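Side-chain contacts in putative methyltransferase (Emericella variicolor, PDB 7DMB), which probably transfers methyl groups as a trans-acting partner of a polyketide synthase in calbistrin biosynthesis, and binds S-adenosyl-L-homocysteine: residues A[211-216]-A[232-237]; A[91-96]-A[316-321]; A[364-367]-A[372-375]. One frame throughout, in Å; residues are numbered along the deposited sequence.

Contact 1: A[211-216]-A[232-237]; sequences GTTARV and YVFTDI. With SAH (S-adenosyl-L-homocysteine), chain C.
Thr213 and Val216 of helix 211-220 pack on Tyr232 and Phe234 of strand 229-236, inside the first beta-alpha-beta unit of the Rossmann-like methyltransferase fold. The helix segment runs nearly antiparallel to the strand segment, at 168°, with the axes 10.9 Å apart, so side chains alone bridge the gap. At the ligand end of the helix, Gly211 gives its N to the carboxylate of S-adenosyl-L-homocysteine, 3.1 Å from OXT. Two residues on, Thr213 carries most of the packing. Its CG2 stands anti to the backbone N and reaches both rings, 3.5 Å from Tyr232 OH and 3.7 Å from Phe234 CD1. The other branch, OG1, lies against Phe234 CE1, but its polar partner is OE1 of Glu204 on strand 200-205. The same carboxylate oxygen also pairs with Tyr232 OH, so this one atom links the helix and the strand. Val216, one turn further along, brings CG1 to the ring edge of Tyr232, 3.6 Å from CE1, and the two side chains meet at roughly a right angle. Further along 232-237, Asp236 takes up the ribose, as an acidic residue at this place does in many methyltransferases of this fold: its OD1 accepts from O2' at 2.7 Å and its OD2 from O3' at 2.6 Å.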
# COMPACT_ATOMS: atom_id res chain seq x y z
N GLY A 211 -8.20 -4.51 2.43
CA GLY A 211 -8.42 -3.94 1.11
C GLY A 211 -7.98 -4.87 -0.00
O GLY A 211 -8.67 -5.03 -1.01
N THR A 212 -6.81 -5.49 0.16
CA THR A 212 -6.35 -6.45 -0.84
C THR A 212 -7.00 -7.82 -0.65
O THR A 212 -7.30 -8.51 -1.63
CB THR A 212 -4.83 -6.53 -0.79
OG1 THR A 212 -4.29 -5.24 -1.09
CG2 THR A 212 -4.32 -7.54 -1.82
N THR A 213 -7.24 -8.23 0.60
CA THR A 213 -7.96 -9.47 0.85
C THR A 213 -9.26 -9.55 0.05
O THR A 213 -9.61 -10.60 -0.49
CB THR A 213 -8.28 -9.60 2.34
OG1 THR A 213 -7.21 -9.02 3.11
CG2 THR A 213 -8.48 -11.07 2.75
N ALA A 214 -9.98 -8.43 -0.02
CA ALA A 214 -11.28 -8.39 -0.70
C ALA A 214 -11.15 -8.66 -2.19
O ALA A 214 -11.95 -9.40 -2.76
CB ALA A 214 -11.95 -7.03 -0.48
N ARG A 215 -10.16 -8.03 -2.86
CA ARG A 215 -9.95 -8.32 -4.27
C ARG A 215 -9.54 -9.78 -4.49
O ARG A 215 -9.99 -10.42 -5.44
CB ARG A 215 -8.89 -7.40 -4.87
CG ARG A 215 -8.77 -5.94 -4.39
CD ARG A 215 -10.07 -5.20 -4.18
NE ARG A 215 -11.06 -5.48 -5.21
CZ ARG A 215 -12.36 -5.33 -5.02
NH1 ARG A 215 -12.80 -4.89 -3.83
NH2 ARG A 215 -13.21 -5.63 -6.01
N VAL A 216 -8.69 -10.31 -3.61
CA VAL A 216 -8.13 -11.65 -3.80
C VAL A 216 -9.22 -12.70 -3.69
O VAL A 216 -9.24 -13.66 -4.47
CB VAL A 216 -6.98 -11.88 -2.79
CG1 VAL A 216 -6.61 -13.38 -2.67
CG2 VAL A 216 -5.73 -11.05 -3.19
N TYR A 232 -7.39 -19.95 3.48
CA TYR A 232 -6.88 -18.58 3.46
C TYR A 232 -6.49 -18.19 4.88
O TYR A 232 -7.36 -18.07 5.74
CB TYR A 232 -7.91 -17.61 2.88
CG TYR A 232 -7.34 -16.27 2.45
CD1 TYR A 232 -7.25 -15.93 1.10
CD2 TYR A 232 -6.88 -15.34 3.39
CE1 TYR A 232 -6.73 -14.73 0.70
CE2 TYR A 232 -6.34 -14.12 2.98
CZ TYR A 232 -6.27 -13.81 1.64
OH TYR A 232 -5.75 -12.61 1.21
N VAL A 233 -5.20 -17.98 5.12
CA VAL A 233 -4.71 -17.51 6.41
C VAL A 233 -4.56 -15.99 6.33
O VAL A 233 -3.66 -15.47 5.68
CB VAL A 233 -3.41 -18.20 6.82
CG1 VAL A 233 -3.01 -17.75 8.21
CG2 VAL A 233 -3.56 -19.74 6.76
N PHE A 234 -5.50 -15.29 6.96
CA PHE A 234 -5.48 -13.83 7.11
C PHE A 234 -4.62 -13.48 8.31
O PHE A 234 -4.94 -13.86 9.44
CB PHE A 234 -6.92 -13.35 7.29
CG PHE A 234 -7.11 -11.84 7.38
CD1 PHE A 234 -7.73 -11.15 6.36
CD2 PHE A 234 -6.73 -11.13 8.52
CE1 PHE A 234 -7.94 -9.77 6.44
CE2 PHE A 234 -6.94 -9.76 8.61
CZ PHE A 234 -7.53 -9.07 7.57
N THR A 235 -3.50 -12.78 8.08
CA THR A 235 -2.64 -12.40 9.19
C THR A 235 -2.34 -10.91 9.17
O THR A 235 -2.44 -10.23 8.15
CB THR A 235 -1.29 -13.18 9.23
OG1 THR A 235 -0.43 -12.77 8.16
CG2 THR A 235 -1.55 -14.69 9.16
N ASP A 236 -1.99 -10.43 10.36
CA ASP A 236 -1.50 -9.08 10.58
C ASP A 236 -0.59 -9.17 11.78
O ASP A 236 -0.60 -10.15 12.53
CB ASP A 236 -2.64 -8.06 10.80
CG ASP A 236 -2.20 -6.61 10.60
OD1 ASP A 236 -1.73 -5.99 11.58
OD2 ASP A 236 -2.30 -6.09 9.46
N ILE A 237 0.24 -8.14 11.97
CA ILE A 237 0.98 -8.08 13.22
C ILE A 237 0.07 -7.72 14.38
O ILE A 237 0.38 -8.03 15.54
CB ILE A 237 2.14 -7.07 13.11
CG1 ILE A 237 3.16 -7.33 14.22
CG2 ILE A 237 1.60 -5.64 13.14
CD1 ILE A 237 4.42 -6.45 14.13
N SAH C . -2.91 -4.46 3.80
CA SAH C . -3.36 -3.19 4.45
CB SAH C . -2.72 -1.96 3.80
CG SAH C . -1.31 -1.69 4.30
SD SAH C . -1.24 -1.11 6.03
C SAH C . -4.88 -3.09 4.37
O SAH C . -5.47 -2.67 5.39
OXT SAH C . -5.42 -3.45 3.30
C5' SAH C . 0.10 -2.14 6.68
C4' SAH C . -0.43 -3.29 7.52
O4' SAH C . 0.68 -4.17 7.84
C3' SAH C . -1.04 -2.85 8.85
O3' SAH C . -2.29 -3.51 9.03
C2' SAH C . 0.02 -3.26 9.88
O2' SAH C . -0.49 -3.60 11.15
C1' SAH C . 0.65 -4.48 9.21
N9 SAH C . 2.02 -4.71 9.65
C8 SAH C . 2.93 -3.75 9.99
N7 SAH C . 4.10 -4.22 10.34
C5 SAH C . 3.95 -5.60 10.24
C6 SAH C . 4.84 -6.66 10.48
N6 SAH C . 6.09 -6.49 10.89
N1 SAH C . 4.38 -7.92 10.27
C2 SAH C . 3.11 -8.08 9.86
N3 SAH C . 2.19 -7.15 9.60
C4 SAH C . 2.67 -5.91 9.81

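Contact 2: A[91-96]-A[316-321]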
# COMPACT_ATOMS: atom_id res chain seq x y z
N ARG A 91 7.91 18.32 9.92
CA ARG A 91 7.86 19.77 9.76
C ARG A 91 8.96 20.26 8.81
O ARG A 91 8.70 21.01 7.87
CB ARG A 91 7.97 20.46 11.13
CG ARG A 91 8.20 21.98 11.04
CD ARG A 91 7.90 22.75 12.34
NE ARG A 91 8.86 22.47 13.41
CZ ARG A 91 8.67 22.77 14.69
NH1 ARG A 91 7.55 23.36 15.08
NH2 ARG A 91 9.60 22.46 15.59
N ASN A 92 10.21 19.81 9.05
CA ASN A 92 11.32 20.21 8.18
C ASN A 92 11.09 19.74 6.75
O ASN A 92 11.27 20.51 5.80
CB ASN A 92 12.63 19.65 8.72
CG ASN A 92 13.09 20.35 10.00
OD1 ASN A 92 12.65 21.46 10.31
ND2 ASN A 92 13.97 19.69 10.74
N TRP A 93 10.71 18.47 6.58
CA TRP A 93 10.39 17.96 5.24
C TRP A 93 9.27 18.77 4.60
O TRP A 93 9.36 19.15 3.42
CB TRP A 93 10.00 16.48 5.30
CG TRP A 93 9.44 16.02 3.97
CD1 TRP A 93 10.16 15.72 2.85
CD2 TRP A 93 8.06 15.88 3.62
NE1 TRP A 93 9.32 15.38 1.82
CE2 TRP A 93 8.02 15.48 2.26
CE3 TRP A 93 6.86 16.06 4.30
CZ2 TRP A 93 6.83 15.24 1.59
CZ3 TRP A 93 5.67 15.81 3.63
CH2 TRP A 93 5.66 15.41 2.29
N LEU A 94 8.19 19.04 5.34
CA LEU A 94 7.06 19.74 4.73
C LEU A 94 7.44 21.17 4.33
O LEU A 94 7.02 21.64 3.28
CB LEU A 94 5.86 19.75 5.67
CG LEU A 94 4.52 19.94 4.94
CD1 LEU A 94 4.40 18.98 3.80
CD2 LEU A 94 3.34 19.79 5.87
N ALA A 95 8.25 21.86 5.15
CA ALA A 95 8.74 23.19 4.77
C ALA A 95 9.52 23.14 3.47
O ALA A 95 9.44 24.08 2.66
CB ALA A 95 9.63 23.78 5.87
N SER A 96 10.29 22.08 3.24
CA SER A 96 11.08 22.00 2.02
C SER A 96 10.20 21.70 0.81
O SER A 96 10.44 22.22 -0.28
CB SER A 96 12.18 20.95 2.18
OG SER A 96 11.70 19.67 1.85
N PRO A 316 6.16 8.48 -7.73
CA PRO A 316 7.18 9.54 -7.76
C PRO A 316 6.86 10.71 -6.84
O PRO A 316 7.78 11.37 -6.34
CB PRO A 316 7.21 9.97 -9.23
CG PRO A 316 5.86 9.61 -9.75
CD PRO A 316 5.46 8.34 -9.01
N GLY A 317 5.58 10.99 -6.60
CA GLY A 317 5.19 12.12 -5.78
C GLY A 317 5.11 11.77 -4.30
O GLY A 317 5.41 10.66 -3.87
N LYS A 318 4.65 12.76 -3.52
CA LYS A 318 4.85 12.75 -2.08
C LYS A 318 3.54 12.67 -1.29
O LYS A 318 3.50 13.06 -0.12
CB LYS A 318 5.63 14.00 -1.65
CG LYS A 318 7.15 13.85 -1.53
CD LYS A 318 7.76 13.12 -2.71
CE LYS A 318 9.06 12.44 -2.30
NZ LYS A 318 9.60 11.58 -3.40
N TYR A 319 2.46 12.17 -1.91
CA TYR A 319 1.19 12.10 -1.20
C TYR A 319 1.29 11.17 -0.01
O TYR A 319 0.73 11.45 1.06
CB TYR A 319 0.06 11.68 -2.16
CG TYR A 319 -1.28 11.42 -1.49
CD1 TYR A 319 -1.98 12.44 -0.88
CD2 TYR A 319 -1.86 10.15 -1.50
CE1 TYR A 319 -3.20 12.23 -0.28
CE2 TYR A 319 -3.10 9.92 -0.89
CZ TYR A 319 -3.76 10.96 -0.29
OH TYR A 319 -4.97 10.77 0.32
N VAL A 320 2.01 10.06 -0.15
CA VAL A 320 2.13 9.11 0.95
C VAL A 320 3.03 9.68 2.05
O VAL A 320 2.75 9.52 3.24
CB VAL A 320 2.63 7.74 0.45
CG1 VAL A 320 2.47 6.69 1.54
CG2 VAL A 320 1.80 7.33 -0.76
N ASP A 321 4.11 10.37 1.66
CA ASP A 321 4.93 11.09 2.64
C ASP A 321 4.07 12.05 3.46
O ASP A 321 4.20 12.12 4.68
CB ASP A 321 6.06 11.86 1.96
CG ASP A 321 6.92 10.98 1.09
OD1 ASP A 321 8.06 10.70 1.49
OD2 ASP A 321 6.43 10.56 0.02
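Trp93 projects from helix 85-101 and pushes the six-membered end of its indole against Lys318 and Asp321, at the start of helix 319-324. With CG anti to the backbone N, chi1 170°, the ring extends well clear of its own helix and can span the distance between the two elements. Lys318 meets it at the edge: CG comes within 3.4 Å of Trp93 CZ2, close to the ring plane, and CB stands in that plane too. The lysine chain bends at chi2, 46°, which turns its end away from the indole to where NZ makes a weak hydrogen bond, 3.5 Å long, to Pro316 O. Asp321 approaches differently. Its CB touches two neighbouring ring carbons, 3.5 Å from Trp93 CZ2 and 3.6 Å from Trp93 CH2, while the carboxylate plane is turned 26° from that of the indole. This carboxylate has its own polar partner elsewhere, since OD1 is hydrogen-bonded to NE1 of Trp330. Behind the indole, Ser96 OG donates to Trp93 O at 2.9 Å. The contact is therefore made of carbon atoms, even though both partners of the tryptophan are charged residues. It is plain packing near the surface: an indole from the helical N-terminal part of the chain packs on the N-cap residue, Lys318, and the first turn of the short helix following strand 306-313 of the methyltransferase sheet.

Contact 3: A[364-367]-A[372-375]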
# COMPACT_ATOMS: atom_id res chain seq x y z
N VAL A 364 5.84 -8.05 -13.21
CA VAL A 364 5.45 -6.79 -12.58
C VAL A 364 4.44 -6.09 -13.47
O VAL A 364 4.63 -5.99 -14.69
CB VAL A 364 6.63 -5.83 -12.31
CG1 VAL A 364 6.16 -4.69 -11.44
CG2 VAL A 364 7.75 -6.53 -11.63
N GLY A 365 3.35 -5.63 -12.86
CA GLY A 365 2.41 -4.74 -13.52
C GLY A 365 2.11 -3.53 -12.66
O GLY A 365 1.83 -3.66 -11.47
N LEU A 366 2.16 -2.35 -13.25
CA LEU A 366 1.90 -1.13 -12.50
C LEU A 366 0.41 -0.81 -12.54
O LEU A 366 -0.31 -1.22 -13.44
CB LEU A 366 2.73 0.03 -13.05
CG LEU A 366 4.24 -0.19 -13.17
CD1 LEU A 366 4.93 1.06 -13.71
CD2 LEU A 366 4.89 -0.63 -11.85
N ASP A 367 -0.05 -0.08 -11.54
CA ASP A 367 -1.45 0.30 -11.46
C ASP A 367 -1.79 1.52 -12.32
O ASP A 367 -2.90 2.06 -12.22
CB ASP A 367 -1.84 0.52 -10.00
CG ASP A 367 -1.24 1.79 -9.39
OD1 ASP A 367 -0.47 2.54 -10.07
OD2 ASP A 367 -1.55 2.03 -8.20
N PHE A 372 3.41 8.12 -13.51
CA PHE A 372 2.52 8.51 -12.41
C PHE A 372 1.64 7.33 -12.04
O PHE A 372 0.44 7.27 -12.34
CB PHE A 372 1.73 9.77 -12.78
CG PHE A 372 2.57 11.03 -12.76
CD1 PHE A 372 2.73 11.80 -13.90
CD2 PHE A 372 3.24 11.41 -11.61
CE1 PHE A 372 3.51 12.95 -13.88
CE2 PHE A 372 4.04 12.56 -11.58
CZ PHE A 372 4.17 13.33 -12.72
N TYR A 373 2.26 6.37 -11.37
CA TYR A 373 1.59 5.21 -10.81
C TYR A 373 1.77 5.26 -9.29
O TYR A 373 2.57 6.05 -8.77
CB TYR A 373 2.15 3.91 -11.40
CG TYR A 373 3.51 3.52 -10.88
CD1 TYR A 373 3.64 2.69 -9.76
CD2 TYR A 373 4.67 3.99 -11.49
CE1 TYR A 373 4.90 2.34 -9.27
CE2 TYR A 373 5.92 3.64 -11.01
CZ TYR A 373 6.04 2.82 -9.91
OH TYR A 373 7.31 2.51 -9.45
N TYR A 374 0.99 4.44 -8.58
CA TYR A 374 1.15 4.35 -7.13
C TYR A 374 1.73 3.01 -6.70
O TYR A 374 2.84 2.97 -6.15
CB TYR A 374 -0.19 4.65 -6.43
CG TYR A 374 -0.32 6.13 -6.10
CD1 TYR A 374 0.12 6.63 -4.87
CD2 TYR A 374 -0.83 7.04 -7.03
CE1 TYR A 374 0.02 7.99 -4.56
CE2 TYR A 374 -0.91 8.41 -6.74
CZ TYR A 374 -0.49 8.88 -5.50
OH TYR A 374 -0.58 10.22 -5.19
N ASN A 375 1.05 1.89 -7.01
CA ASN A 375 1.47 0.55 -6.62
C ASN A 375 2.17 -0.18 -7.77
O ASN A 375 1.69 -0.18 -8.91
CB ASN A 375 0.26 -0.28 -6.19
CG ASN A 375 -0.08 -0.13 -4.74
OD1 ASN A 375 0.79 -0.07 -3.89
ND2 ASN A 375 -1.37 -0.12 -4.43
O HOH W 1 -3.02 0.13 -7.02
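Asp367 and Asn375 sit opposite each other, 5.7 Å between CA atoms, where the hairpin of antiparallel strands 358-366 and 375-382 opens into its loop, and Asp367 N donates to Asn375 O at 3.2 Å. In the other direction, the backbone N-H groups of Tyr374 and Asn375 are accepted by the Asp367 side chain, not by its carbonyl. Asp367 CG lies between the backbone N and the carbonyl carbon, chi1 71°, which swings the carboxylate across to the incoming chain. There OD1 takes Tyr374 N on its syn lone pair, at 2.8 Å. OD2 receives Asn375 N at 2.9 Å, but from above the carboxylate plane, 61° out of it. A water donates to Asp367 OD2 as well, 2.7 Å away, and accepts from Asn375 ND2 at 3.1 Å, so the two side chains are also joined through solvent. Asn375 OD1 is hydrogen-bonded to Asn283 ND2. Beside this polar group, Leu366 spreads its two methyls over the ring of Tyr373. Leu366 CD1 makes a CH-pi contact, 3.9 Å from the ring centroid and 21° off the normal, and Leu366 CD2 lies nearer Tyr373 CD1 and CE1. Asp367 OD1 comes to the edge of the same ring, close to Tyr373 CB, with the carboxylate steeply inclined to the ring plane. Tyr373 OH bonds outward to Ser314. Two successive backbone N-H groups and a water on one buried carboxylate would probably stabilise its ionised form and hold the chain at 374-375 against the end of strand 358-366.

From the N terminus, contact 2 opens first, on helix 85-101, and closes only at 316-321, a loop of more than two hundred residues. Nested inside that loop is contact 1, a short closure within the nucleotide-binding half of the sheet, its centre about 29 Å from that of contact 2. Contact 3 follows in series, closing the tight hairpin at the far edge of the same sheet, its centre about 20 Å from each of the others. Contacts 2 and 3 touch: Tyr319 packs on Tyr374 and Pro316 on Phe372. Together they tie the helical N-terminal region to the last strands, while contact 1 lies in the beta-alpha-beta unit that carries part of the S-adenosyl-L-homocysteine pocket.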